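Local coordinates for protein beta-fructofuranosidase, insoluble isoenzyme CWINV1 (Arabidopsis thaliana, PDB 2OXB) that hydrolyses sucrose and 1-kestose, and less readily neokestose and levan, as a secreted cell-wall invertase of glycosyl hydrolase family 32, at residues A[24-29]-A[116-121]; A[463-468]-A[491-496]; A[482-487]-A[497-502]. The protein carries 1 engineered substitution. One frame throughout, in Å; residues are numbered along the deposited sequence.

In the fold
Contact 1 comes first along the chain and lies in the N-terminal catalytic propeller characteristic of family 32, where the tip of the hairpin formed by strands 15-26 and 29-36 meets the loop before strand 121-123. Contacts 2 and 3 follow in the C-terminal beta-sandwich, their centres about 35 and 32 Å from that of contact 1. These two interlock: their segments alternate in sequence, both use strand 493-498, and I495 O meets S486 N at 3.0 Å. Contact 3 pairs that strand, the outermost of its sheet, with 483-488, while contact 2 packs it against strand 461-465 of the other sheet. One strand thus serves both sheet pairing and sandwich packing, about 18 Å separating the two centres.

Contact 1: residues A[24-29]-A[116-121]; sequences MIYKGI and PYLREW
The side chains of I29 and P116 run alongside each other in one direction, and the tip of the isoleucine is the bump that fits the loop. Its longer branch leaves anti to the carbonyl carbon (chi1 -66°) and runs on extended, which sets CD1 of I29 3.6 Å from CB of P116. The same methyl comes to the edge of the Y117 ring, with I29 CD1 4.0 Å from Y117 CE2, so the hollow it fills has a proline on one wall and a tyrosine edge on another. Cutting the side chain back to an alanine here removes that methyl and its branch, and would probably open a gap between P116 and the Y117 edge. Next along the loop the roles reverse. L118 is now the bump: its CD1 approaches CD2 of Y26 at 3.6 Å, the two side chains crossing at about a right angle. K27 CG sits over the centre of the Y26 ring, 3.8 Å above its plane, while the tyrosine hydroxyl bonds to L113 O and K27 NZ to S114 O, tying the turn to the loop. At the far end CE of M24 touches the edge of the W121 indole at CZ2, 4.2 Å away; W121 NE1 turns back in a weak bond to L118 O. The type I' turn from Y26 to I29 closes the hairpin of strands 15-26 and 29-36. On the strands around it, L118 rests on H31 and P110, and W121 meets the F33 ring and touches A108, so L118 and W121 bridge strands 29-36 and 103-110, which belong to two neighbouring propeller sheets.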
ATOM      1  N   MET A  24      -6.668   5.786 -12.510  1.00 26.22           N
ATOM      2  CA  MET A  24      -6.234   5.643 -13.892  1.00 27.98           C
ATOM      3  C   MET A  24      -5.765   6.962 -14.476  1.00 29.42           C
ATOM      4  O   MET A  24      -5.651   7.975 -13.785  1.00 30.03           O
ATOM      5  CB  MET A  24      -7.347   5.066 -14.773  1.00 27.14           C
ATOM      6  CG  MET A  24      -8.392   6.071 -15.203  1.00 25.25           C
ATOM      7  SD  MET A  24      -9.229   6.680 -13.778  1.00 27.67           S
ATOM      8  CE  MET A  24     -10.929   6.633 -14.344  1.00 22.71           C
ATOM      9  N   ILE A  25      -5.498   6.923 -15.770  1.00 30.93           N
ATOM     10  CA  ILE A  25      -5.030   8.074 -16.506  1.00 32.17           C
ATOM     11  C   ILE A  25      -5.861   8.143 -17.782  1.00 34.10           C
ATOM     12  O   ILE A  25      -6.160   7.117 -18.403  1.00 33.43           O
ATOM     13  CB  ILE A  25      -3.504   7.921 -16.822  1.00 32.86           C
ATOM     14  CG1 ILE A  25      -2.952   9.186 -17.485  1.00 32.33           C
ATOM     15  CG2 ILE A  25      -3.272   6.706 -17.725  1.00 31.94           C
ATOM     16  CD1 ILE A  25      -3.175   9.242 -18.984  1.00 34.41           C
ATOM     17  N   TYR A  26      -6.253   9.360 -18.142  1.00 35.38           N
ATOM     18  CA  TYR A  26      -7.049   9.620 -19.337  1.00 36.25           C
ATOM     19  C   TYR A  26      -6.678  11.014 -19.839  1.00 36.35           C
ATOM     20  O   TYR A  26      -6.789  11.999 -19.104  1.00 34.30           O
ATOM     21  CB  TYR A  26      -8.540   9.575 -18.999  1.00 38.54           C
ATOM     22  CG  TYR A  26      -9.425   9.877 -20.182  1.00 39.94           C
ATOM     23  CD1 TYR A  26      -9.335   9.120 -21.339  1.00 42.12           C
ATOM     24  CD2 TYR A  26     -10.347  10.919 -20.148  1.00 41.30           C
ATOM     25  CE1 TYR A  26     -10.137   9.380 -22.438  1.00 43.77           C
ATOM     26  CE2 TYR A  26     -11.158  11.192 -21.250  1.00 43.14           C
ATOM     27  CZ  TYR A  26     -11.041  10.410 -22.394  1.00 43.48           C
ATOM     28  OH  TYR A  26     -11.831  10.635 -23.496  1.00 45.36           O
ATOM     29  N   LYS A  27      -6.252  11.099 -21.094  1.00 35.87           N
ATOM     30  CA  LYS A  27      -5.840  12.378 -21.651  1.00 36.70           C
ATOM     31  C   LYS A  27      -4.777  12.995 -20.725  1.00 36.55           C
ATOM     32  O   LYS A  27      -4.921  14.123 -20.249  1.00 38.07           O
ATOM     33  CB  LYS A  27      -7.047  13.323 -21.800  1.00 36.14           C
ATOM     34  CG  LYS A  27      -8.051  12.905 -22.892  1.00 37.41           C
ATOM     35  CD  LYS A  27      -9.204  13.907 -23.054  1.00 33.49           C
ATOM     36  CE  LYS A  27     -10.252  13.428 -24.060  1.00 30.17           C
ATOM     37  NZ  LYS A  27     -11.365  14.416 -24.193  1.00 26.57           N
ATOM     38  N   GLY A  28      -3.722  12.228 -20.461  1.00 34.83           N
ATOM     39  CA  GLY A  28      -2.637  12.698 -19.617  1.00 34.10           C
ATOM     40  C   GLY A  28      -3.016  13.110 -18.208  1.00 33.63           C
ATOM     41  O   GLY A  28      -2.153  13.447 -17.401  1.00 32.87           O
ATOM     42  N   ILE A  29      -4.305  13.083 -17.896  1.00 34.12           N
ATOM     43  CA  ILE A  29      -4.762  13.471 -16.564  1.00 33.92           C
ATOM     44  C   ILE A  29      -5.117  12.258 -15.696  1.00 32.54           C
ATOM     45  O   ILE A  29      -5.982  11.454 -16.044  1.00 32.72           O
ATOM     46  CB  ILE A  29      -5.981  14.424 -16.665  1.00 35.13           C
ATOM     47  CG1 ILE A  29      -5.540  15.746 -17.307  1.00 35.59           C
ATOM     48  CG2 ILE A  29      -6.587  14.653 -15.287  1.00 34.75           C
ATOM     49  CD1 ILE A  29      -6.676  16.683 -17.658  1.00 39.55           C
ATOM     50  N   PRO A 116     -11.797  16.553 -19.921  1.00 51.80           N
ATOM     51  CA  PRO A 116     -10.569  15.952 -19.398  1.00 49.59           C
ATOM     52  C   PRO A 116     -10.631  15.713 -17.893  1.00 47.38           C
ATOM     53  O   PRO A 116      -9.690  15.187 -17.301  1.00 47.27           O
ATOM     54  CB  PRO A 116      -9.510  16.975 -19.778  1.00 50.30           C
ATOM     55  CG  PRO A 116     -10.253  18.267 -19.609  1.00 51.54           C
ATOM     56  CD  PRO A 116     -11.576  17.967 -20.278  1.00 51.66           C
ATOM     57  N   TYR A 117     -11.743  16.097 -17.276  1.00 45.17           N
ATOM     58  CA  TYR A 117     -11.893  15.929 -15.841  1.00 44.04           C
ATOM     59  C   TYR A 117     -12.814  14.776 -15.458  1.00 43.90           C
ATOM     60  O   TYR A 117     -12.697  14.235 -14.361  1.00 45.05           O
ATOM     61  CB  TYR A 117     -12.390  17.232 -15.208  1.00 42.95           C
ATOM     62  CG  TYR A 117     -11.394  18.376 -15.272  1.00 42.53           C
ATOM     63  CD1 TYR A 117     -11.687  19.610 -14.694  1.00 42.40           C
ATOM     64  CD2 TYR A 117     -10.162  18.227 -15.910  1.00 42.73           C
ATOM     65  CE1 TYR A 117     -10.783  20.668 -14.748  1.00 41.57           C
ATOM     66  CE2 TYR A 117      -9.250  19.276 -15.971  1.00 42.22           C
ATOM     67  CZ  TYR A 117      -9.566  20.493 -15.388  1.00 42.49           C
ATOM     68  OH  TYR A 117      -8.662  21.532 -15.449  1.00 42.97           O
ATOM     69  N   LEU A 118     -13.715  14.398 -16.363  1.00 42.94           N
ATOM     70  CA  LEU A 118     -14.650  13.294 -16.123  1.00 42.73           C
ATOM     71  C   LEU A 118     -15.347  13.403 -14.759  1.00 43.40           C
ATOM     72  O   LEU A 118     -15.433  12.424 -14.017  1.00 42.32           O
ATOM     73  CB  LEU A 118     -13.914  11.943 -16.206  1.00 41.26           C
ATOM     74  CG  LEU A 118     -13.213  11.513 -17.500  1.00 39.57           C
ATOM     75  CD1 LEU A 118     -12.471  10.201 -17.286  1.00 37.96           C
ATOM     76  CD2 LEU A 118     -14.233  11.362 -18.608  1.00 40.40           C
ATOM     77  N   ARG A 119     -15.853  14.593 -14.445  1.00 44.69           N
ATOM     78  CA  ARG A 119     -16.519  14.829 -13.172  1.00 45.77           C
ATOM     79  C   ARG A 119     -17.952  14.309 -13.104  1.00 44.63           C
ATOM     80  O   ARG A 119     -18.446  14.008 -12.020  1.00 45.73           O
ATOM     81  CB  ARG A 119     -16.488  16.320 -12.820  1.00 47.82           C
ATOM     82  CG  ARG A 119     -17.522  17.179 -13.513  1.00 50.36           C
ATOM     83  CD  ARG A 119     -17.265  18.634 -13.172  1.00 53.23           C
ATOM     84  NE  ARG A 119     -16.027  19.105 -13.786  1.00 54.11           N
ATOM     85  CZ  ARG A 119     -15.874  19.270 -15.097  1.00 56.60           C
ATOM     86  NH1 ARG A 119     -16.886  19.006 -15.917  1.00 56.97           N
ATOM     87  NH2 ARG A 119     -14.716  19.693 -15.592  1.00 56.38           N
ATOM     88  N   GLU A 120     -18.633  14.205 -14.238  1.00 43.17           N
ATOM     89  CA  GLU A 120     -19.999  13.681 -14.205  1.00 42.58           C
ATOM     90  C   GLU A 120     -20.092  12.260 -14.750  1.00 41.70           C
ATOM     91  O   GLU A 120     -19.914  12.032 -15.944  1.00 41.84           O
ATOM     92  CB  GLU A 120     -20.960  14.594 -14.970  1.00 41.28           C
ATOM     93  CG  GLU A 120     -21.296  15.882 -14.245  1.00 40.18           C
ATOM     94  CD  GLU A 120     -22.427  16.637 -14.899  1.00 42.12           C
ATOM     95  OE1 GLU A 120     -23.608  16.379 -14.560  1.00 41.71           O
ATOM     96  OE2 GLU A 120     -22.137  17.482 -15.774  1.00 44.12           O
ATOM     97  N   TRP A 121     -20.371  11.305 -13.870  1.00 41.79           N
ATOM     98  CA  TRP A 121     -20.477   9.917 -14.298  1.00 41.06           C
ATOM     99  C   TRP A 121     -21.900   9.437 -14.514  1.00 40.41           C
ATOM    100  O   TRP A 121     -22.780   9.631 -13.672  1.00 39.10           O
ATOM    101  CB  TRP A 121     -19.763   8.978 -13.321  1.00 40.59           C
ATOM    102  CG  TRP A 121     -18.273   9.062 -13.429  1.00 41.73           C
ATOM    103  CD1 TRP A 121     -17.478  10.086 -13.000  1.00 42.13           C
ATOM    104  CD2 TRP A 121     -17.398   8.103 -14.047  1.00 42.35           C
ATOM    105  NE1 TRP A 121     -16.160   9.827 -13.311  1.00 44.66           N
ATOM    106  CE2 TRP A 121     -16.080   8.619 -13.953  1.00 43.42           C
ATOM    107  CE3 TRP A 121     -17.597   6.863 -14.671  1.00 41.07           C
ATOM    108  CZ2 TRP A 121     -14.966   7.933 -14.459  1.00 42.45           C
ATOM    109  CZ3 TRP A 121     -16.488   6.181 -15.177  1.00 41.91           C
ATOM    110  CH2 TRP A 121     -15.188   6.721 -15.066  1.00 42.19           C
TER

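Contact 2: residues A[463-468]-A[491-496]; sequences AFVDIN and GRACIT
A463 and V465 pack against I495 and A493 where the two sheets of the C-terminal beta-sandwich face each other. Strand 463-465 belongs to one sheet and strand 493-496 to the edge of the other; the short segments run roughly antiparallel at 152° and approach to 7.4 Å between axes. The tight part is apolar, alanine methyls meeting the branches of V465 and I495. I495 holds an extended chain, chi2 177°, that brings its CD1 within 3.5 Å of CB of A463. Next to it, CG2 of V465 lies 3.6 Å from CB of A493, while CG1 stands a little further off, between A493 and CB of R492. M443, on the strand beside 461-465, touches both V465 and A493, and S445 touches I495, so this half of the contact is buried.

Toward D466 and I467 the character changes. D466 is the centre of an inverse gamma turn, closed by a weak bond from I467 N to V465 O, and it faces solvent. A classic beta bulge at R492 and A493, set against strand 483-488, accompanies the turning of both side chains toward segment 463-468. R492 goes out straight from CG to NE and crosses the turn: its CD lies 3.5 Å from the carbonyl oxygen D466 O and packs on CG2 of I467 at 3.6 Å. The carboxylate of D466 stays apart, OD2 lying 5.6 Å from R492 NE, and Q326 lies against both residues. At the far end of the arginine side chain, NH2 makes a long, weak ion pair with D321, and NH1 donates a hydrogen bond to G489 O.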
ATOM      1  N   ALA A 463       9.584  -6.869   9.706  1.00 17.04           N
ATOM      2  CA  ALA A 463       9.839  -7.393   8.350  1.00 17.10           C
ATOM      3  C   ALA A 463      11.293  -7.850   8.084  1.00 17.12           C
ATOM      4  O   ALA A 463      12.235  -7.459   8.773  1.00 15.28           O
ATOM      5  CB  ALA A 463       9.424  -6.367   7.305  1.00 17.30           C
ATOM      6  N   PHE A 464      11.441  -8.724   7.094  1.00 18.60           N
ATOM      7  CA  PHE A 464      12.734  -9.259   6.678  1.00 19.53           C
ATOM      8  C   PHE A 464      13.096  -8.580   5.355  1.00 19.00           C
ATOM      9  O   PHE A 464      12.211  -8.237   4.567  1.00 19.08           O
ATOM     10  CB  PHE A 464      12.639 -10.782   6.478  1.00 19.68           C
ATOM     11  CG  PHE A 464      12.446 -11.558   7.750  1.00 20.58           C
ATOM     12  CD1 PHE A 464      11.549 -12.632   7.800  1.00 20.83           C
ATOM     13  CD2 PHE A 464      13.157 -11.217   8.905  1.00 20.86           C
ATOM     14  CE1 PHE A 464      11.357 -13.355   8.991  1.00 19.18           C
ATOM     15  CE2 PHE A 464      12.977 -11.930  10.102  1.00 19.53           C
ATOM     16  CZ  PHE A 464      12.072 -13.003  10.147  1.00 17.84           C
ATOM     17  N   VAL A 465      14.387  -8.384   5.109  1.00 18.05           N
ATOM     18  CA  VAL A 465      14.811  -7.734   3.875  1.00 18.69           C
ATOM     19  C   VAL A 465      15.794  -8.621   3.100  1.00 20.59           C
ATOM     20  O   VAL A 465      16.885  -8.943   3.589  1.00 21.76           O
ATOM     21  CB  VAL A 465      15.465  -6.367   4.188  1.00 18.53           C
ATOM     22  CG1 VAL A 465      15.557  -5.522   2.940  1.00 17.33           C
ATOM     23  CG2 VAL A 465      14.648  -5.643   5.245  1.00 19.74           C
ATOM     24  N   ASP A 466      15.401  -9.011   1.889  1.00 21.01           N
ATOM     25  CA  ASP A 466      16.241  -9.854   1.058  1.00 21.14           C
ATOM     26  C   ASP A 466      17.313  -9.048   0.357  1.00 22.10           C
ATOM     27  O   ASP A 466      17.243  -8.779  -0.845  1.00 22.94           O
ATOM     28  CB  ASP A 466      15.424 -10.617   0.019  1.00 21.85           C
ATOM     29  CG  ASP A 466      16.221 -11.755  -0.618  1.00 23.99           C
ATOM     30  OD1 ASP A 466      16.662 -12.662   0.131  1.00 24.65           O
ATOM     31  OD2 ASP A 466      16.407 -11.748  -1.856  1.00 23.07           O
ATOM     32  N   ILE A 467      18.310  -8.667   1.135  1.00 23.60           N
ATOM     33  CA  ILE A 467      19.439  -7.908   0.633  1.00 24.80           C
ATOM     34  C   ILE A 467      20.634  -8.648   1.142  1.00 24.33           C
ATOM     35  O   ILE A 467      20.507  -9.522   1.999  1.00 25.41           O
ATOM     36  CB  ILE A 467      19.468  -6.481   1.208  1.00 25.48           C
ATOM     37  CG1 ILE A 467      19.267  -6.551   2.728  1.00 26.50           C
ATOM     38  CG2 ILE A 467      18.406  -5.627   0.525  1.00 24.50           C
ATOM     39  CD1 ILE A 467      19.145  -5.203   3.406  1.00 30.36           C
ATOM     40  N   ASN A 468      21.794  -8.313   0.607  1.00 25.84           N
ATOM     41  CA  ASN A 468      23.007  -8.966   1.055  1.00 27.20           C
ATOM     42  C   ASN A 468      23.751  -8.004   1.955  1.00 25.78           C
ATOM     43  O   ASN A 468      24.278  -7.008   1.497  1.00 26.29           O
ATOM     44  CB  ASN A 468      23.883  -9.351  -0.127  1.00 29.30           C
ATOM     45  CG  ASN A 468      24.655 -10.608   0.134  1.00 34.01           C
ATOM     46  OD1 ASN A 468      24.148 -11.712  -0.082  1.00 38.37           O
ATOM     47  ND2 ASN A 468      25.875 -10.465   0.646  1.00 34.73           N
ATOM     48  N   GLY A 491      13.018  -0.328  -1.266  1.00 32.15           N
ATOM     49  CA  GLY A 491      11.640  -0.771  -1.325  1.00 30.90           C
ATOM     50  C   GLY A 491      11.423  -2.228  -0.976  1.00 29.72           C
ATOM     51  O   GLY A 491      10.336  -2.596  -0.553  1.00 31.88           O
ATOM     52  N   ARG A 492      12.432  -3.068  -1.154  1.00 28.38           N
ATOM     53  CA  ARG A 492      12.278  -4.481  -0.821  1.00 27.89           C
ATOM     54  C   ARG A 492      11.530  -4.687   0.502  1.00 29.85           C
ATOM     55  O   ARG A 492      10.947  -5.749   0.725  1.00 30.65           O
ATOM     56  CB  ARG A 492      13.640  -5.164  -0.747  1.00 25.16           C
ATOM     57  CG  ARG A 492      14.294  -5.389  -2.098  1.00 21.49           C
ATOM     58  CD  ARG A 492      15.727  -5.835  -1.917  1.00 18.94           C
ATOM     59  NE  ARG A 492      16.316  -6.329  -3.161  1.00 17.48           N
ATOM     60  CZ  ARG A 492      16.476  -5.596  -4.256  1.00 17.98           C
ATOM     61  NH1 ARG A 492      16.091  -4.323  -4.274  1.00 19.41           N
ATOM     62  NH2 ARG A 492      17.023  -6.140  -5.333  1.00 16.07           N
ATOM     63  N   ALA A 493      11.552  -3.683   1.378  1.00 29.53           N
ATOM     64  CA  ALA A 493      10.845  -3.777   2.649  1.00 29.91           C
ATOM     65  C   ALA A 493      10.060  -2.496   2.924  1.00 31.30           C
ATOM     66  O   ALA A 493      10.637  -1.417   3.097  1.00 32.88           O
ATOM     67  CB  ALA A 493      11.818  -4.047   3.770  1.00 31.94           C
ATOM     68  N   CYS A 494       8.739  -2.624   2.984  1.00 30.44           N
ATOM     69  CA  CYS A 494       7.883  -1.474   3.208  1.00 30.05           C
ATOM     70  C   CYS A 494       7.018  -1.557   4.468  1.00 31.59           C
ATOM     71  O   CYS A 494       5.956  -2.176   4.458  1.00 33.04           O
ATOM     72  CB  CYS A 494       7.005  -1.284   1.978  1.00 29.32           C
ATOM     73  SG  CYS A 494       7.925  -1.465   0.434  1.00 24.81           S
ATOM     74  N   ILE A 495       7.487  -0.919   5.544  1.00 32.49           N
ATOM     75  CA  ILE A 495       6.779  -0.872   6.830  1.00 32.58           C
ATOM     76  C   ILE A 495       6.320   0.564   7.150  1.00 33.42           C
ATOM     77  O   ILE A 495       7.125   1.420   7.534  1.00 33.29           O
ATOM     78  CB  ILE A 495       7.669  -1.340   7.999  1.00 32.02           C
ATOM     79  CG1 ILE A 495       8.134  -2.778   7.780  1.00 31.29           C
ATOM     80  CG2 ILE A 495       6.890  -1.237   9.308  1.00 32.96           C
ATOM     81  CD1 ILE A 495       9.069  -3.282   8.862  1.00 27.60           C
ATOM     82  N   THR A 496       5.020   0.804   7.013  1.00 33.09           N
ATOM     83  CA  THR A 496       4.427   2.116   7.252  1.00 32.60           C
ATOM     84  C   THR A 496       3.668   2.138   8.585  1.00 31.54           C
ATOM     85  O   THR A 496       3.192   1.105   9.057  1.00 30.54           O
ATOM     86  CB  THR A 496       3.467   2.470   6.081  1.00 33.60           C
ATOM     87  OG1 THR A 496       3.290   3.889   5.998  1.00 36.99           O
ATOM     88  CG2 THR A 496       2.116   1.805   6.281  1.00 33.88           C
TER

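Contact 3: residues A[482-487]-A[497-502]; sequences SVVESF and SRVYPK
S482, V483 and V484 run antiparallel to V499, R498 and S497, with V484 and S497 a hydrogen-bonded pair and V483 and R498 a non-hydrogen-bonded one. S497 N reaches V484 O at 3.0 Å, and the return bond from V484 N to S497 O is weak at 3.3 Å. Past the last bridge V499 N still donates to S482 O at 2.7 Å. V484 O also accepts from the T496 hydroxyl, which gives it two donors. This is the open end of the beta hairpin 483-488/493-498, at the edge of one sheet of the C-terminal sandwich. On the side of V484 and S497, CG2 of V484 lies 3.7 Å from OG of S497, and more loosely beside CG1 of V499 at 4.4 Å; L414 of the facing sheet touches both valines, and Q447 takes up the serine hydroxyl. R498, on the side of V483, is bent at chi2 (-77°) and chi3, a fold that carries its NH2 into a salt bridge with E296. That carboxylate also accepts the hydroxyl of Y500, whose CE1 meets CB of S482 obliquely at 4.0 Å. S482 OG bonds to Y4 O near the N-terminus, and the side chains of R498 and M17, a substrate-binding residue, are about 8 Å apart.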
ATOM      1  N   SER A 482       1.960  12.863  11.293  1.00 30.15           N
ATOM      2  CA  SER A 482       1.212  11.668  11.669  1.00 30.10           C
ATOM      3  C   SER A 482       1.593  10.394  10.902  1.00 30.08           C
ATOM      4  O   SER A 482       1.515   9.297  11.448  1.00 30.88           O
ATOM      5  CB  SER A 482      -0.286  11.921  11.476  1.00 30.14           C
ATOM      6  OG  SER A 482      -0.598  12.110  10.098  1.00 30.02           O
ATOM      7  N   VAL A 483       1.985  10.525   9.640  1.00 29.44           N
ATOM      8  CA  VAL A 483       2.342   9.353   8.856  1.00 28.59           C
ATOM      9  C   VAL A 483       3.813   9.244   8.487  1.00 28.85           C
ATOM     10  O   VAL A 483       4.446  10.213   8.060  1.00 30.18           O
ATOM     11  CB  VAL A 483       1.528   9.276   7.559  1.00 28.55           C
ATOM     12  CG1 VAL A 483       1.698  10.554   6.767  1.00 29.26           C
ATOM     13  CG2 VAL A 483       1.988   8.087   6.739  1.00 29.72           C
ATOM     14  N   VAL A 484       4.340   8.036   8.635  1.00 27.64           N
ATOM     15  CA  VAL A 484       5.730   7.757   8.333  1.00 26.09           C
ATOM     16  C   VAL A 484       5.839   6.455   7.574  1.00 25.23           C
ATOM     17  O   VAL A 484       5.379   5.418   8.043  1.00 23.80           O
ATOM     18  CB  VAL A 484       6.542   7.641   9.616  1.00 26.47           C
ATOM     19  CG1 VAL A 484       6.931   9.024  10.116  1.00 28.94           C
ATOM     20  CG2 VAL A 484       5.723   6.924  10.662  1.00 27.05           C
ATOM     21  N   GLU A 485       6.447   6.516   6.398  1.00 25.01           N
ATOM     22  CA  GLU A 485       6.610   5.329   5.573  1.00 26.56           C
ATOM     23  C   GLU A 485       8.062   4.889   5.541  1.00 27.52           C
ATOM     24  O   GLU A 485       8.959   5.678   5.213  1.00 26.55           O
ATOM     25  CB  GLU A 485       6.124   5.610   4.160  1.00 27.00           C
ATOM     26  CG  GLU A 485       4.656   5.946   4.109  1.00 28.51           C
ATOM     27  CD  GLU A 485       4.209   6.365   2.736  1.00 28.77           C
ATOM     28  OE1 GLU A 485       4.735   7.379   2.242  1.00 29.70           O
ATOM     29  OE2 GLU A 485       3.340   5.683   2.157  1.00 28.55           O
ATOM     30  N   SER A 486       8.289   3.626   5.882  1.00 27.29           N
ATOM     31  CA  SER A 486       9.636   3.083   5.906  1.00 27.45           C
ATOM     32  C   SER A 486       9.938   2.239   4.670  1.00 25.28           C
ATOM     33  O   SER A 486       9.073   1.519   4.163  1.00 23.86           O
ATOM     34  CB  SER A 486       9.839   2.247   7.174  1.00 29.90           C
ATOM     35  OG  SER A 486       9.375   2.942   8.320  1.00 33.10           O
ATOM     36  N   PHE A 487      11.176   2.332   4.190  1.00 23.57           N
ATOM     37  CA  PHE A 487      11.612   1.581   3.011  1.00 21.76           C
ATOM     38  C   PHE A 487      13.029   1.031   3.201  1.00 20.79           C
ATOM     39  O   PHE A 487      13.936   1.758   3.583  1.00 20.31           O
ATOM     40  CB  PHE A 487      11.543   2.488   1.771  1.00 18.82           C
ATOM     41  CG  PHE A 487      10.151   2.929   1.414  1.00 10.73           C
ATOM     42  CD1 PHE A 487       9.398   2.222   0.489  1.00 11.18           C
ATOM     43  CD2 PHE A 487       9.591   4.052   2.010  1.00 10.07           C
ATOM     44  CE1 PHE A 487       8.093   2.634   0.152  1.00 11.70           C
ATOM     45  CE2 PHE A 487       8.293   4.476   1.688  1.00  8.63           C
ATOM     46  CZ  PHE A 487       7.544   3.768   0.759  1.00  9.38           C
ATOM     47  N   SER A 497       3.560   3.313   9.193  1.00 31.88           N
ATOM     48  CA  SER A 497       2.861   3.439  10.471  1.00 33.12           C
ATOM     49  C   SER A 497       2.226   4.817  10.680  1.00 33.37           C
ATOM     50  O   SER A 497       2.340   5.696   9.828  1.00 33.94           O
ATOM     51  CB  SER A 497       3.826   3.124  11.612  1.00 32.00           C
ATOM     52  OG  SER A 497       5.166   3.265  11.186  1.00 32.53           O
ATOM     53  N   ARG A 498       1.558   4.991  11.817  1.00 33.18           N
ATOM     54  CA  ARG A 498       0.893   6.249  12.147  1.00 33.65           C
ATOM     55  C   ARG A 498       1.258   6.657  13.573  1.00 33.57           C
ATOM     56  O   ARG A 498       1.013   5.904  14.522  1.00 35.17           O
ATOM     57  CB  ARG A 498      -0.621   6.077  12.037  1.00 34.28           C
ATOM     58  CG  ARG A 498      -1.042   5.206  10.866  1.00 35.69           C
ATOM     59  CD  ARG A 498      -0.961   5.935   9.544  1.00 35.28           C
ATOM     60  NE  ARG A 498      -2.269   6.444   9.144  1.00 35.61           N
ATOM     61  CZ  ARG A 498      -2.835   7.539   9.639  1.00 35.03           C
ATOM     62  NH1 ARG A 498      -2.208   8.259  10.556  1.00 34.13           N
ATOM     63  NH2 ARG A 498      -4.041   7.900   9.225  1.00 36.50           N
ATOM     64  N   VAL A 499       1.849   7.842  13.710  1.00 32.54           N
ATOM     65  CA  VAL A 499       2.274   8.372  15.003  1.00 32.00           C
ATOM     66  C   VAL A 499       1.536   9.671  15.344  1.00 30.91           C
ATOM     67  O   VAL A 499       1.126  10.422  14.456  1.00 30.38           O
ATOM     68  CB  VAL A 499       3.833   8.589  15.042  1.00 32.93           C
ATOM     69  CG1 VAL A 499       4.278   9.527  13.929  1.00 31.49           C
ATOM     70  CG2 VAL A 499       4.258   9.135  16.403  1.00 31.64           C
ATOM     71  N   TYR A 500       1.359   9.916  16.637  1.00 29.25           N
ATOM     72  CA  TYR A 500       0.644  11.091  17.116  1.00 28.25           C
ATOM     73  C   TYR A 500       1.331  11.598  18.387  1.00 28.07           C
ATOM     74  O   TYR A 500       0.829  11.425  19.509  1.00 26.48           O
ATOM     75  CB  TYR A 500      -0.801  10.701  17.408  1.00 27.61           C
ATOM     76  CG  TYR A 500      -1.497  10.039  16.237  1.00 31.37           C
ATOM     77  CD1 TYR A 500      -2.085  10.806  15.230  1.00 31.59           C
ATOM     78  CD2 TYR A 500      -1.582   8.640  16.139  1.00 31.16           C
ATOM     79  CE1 TYR A 500      -2.749  10.206  14.160  1.00 31.91           C
ATOM     80  CE2 TYR A 500      -2.244   8.028  15.068  1.00 29.85           C
ATOM     81  CZ  TYR A 500      -2.830   8.823  14.081  1.00 32.66           C
ATOM     82  OH  TYR A 500      -3.533   8.260  13.025  1.00 32.77           O
ATOM     83  N   PRO A 501       2.505  12.220  18.222  1.00 28.22           N
ATOM     84  CA  PRO A 501       3.304  12.765  19.323  1.00 29.20           C
ATOM     85  C   PRO A 501       2.767  14.092  19.839  1.00 29.94           C
ATOM     86  O   PRO A 501       2.211  14.896  19.077  1.00 30.17           O
ATOM     87  CB  PRO A 501       4.681  12.914  18.697  1.00 29.57           C
ATOM     88  CG  PRO A 501       4.329  13.368  17.308  1.00 29.11           C
ATOM     89  CD  PRO A 501       3.173  12.450  16.929  1.00 28.77           C
ATOM     90  N   LYS A 502       2.944  14.315  21.137  1.00 30.60           N
ATOM     91  CA  LYS A 502       2.485  15.546  21.782  1.00 31.34           C
ATOM     92  C   LYS A 502       3.584  16.620  21.841  1.00 31.46           C
ATOM     93  O   LYS A 502       3.280  17.811  21.903  1.00 32.21           O
ATOM     94  CB  LYS A 502       1.962  15.233  23.192  1.00 30.43           C
ATOM     95  CG  LYS A 502       0.613  14.519  23.226  1.00 30.31           C
ATOM     96  CD  LYS A 502      -0.553  15.471  22.932  1.00 30.69           C
ATOM     97  CE  LYS A 502      -0.921  16.324  24.154  1.00 32.51           C
ATOM     98  NZ  LYS A 502      -2.088  17.250  23.954  1.00 29.97           N
TER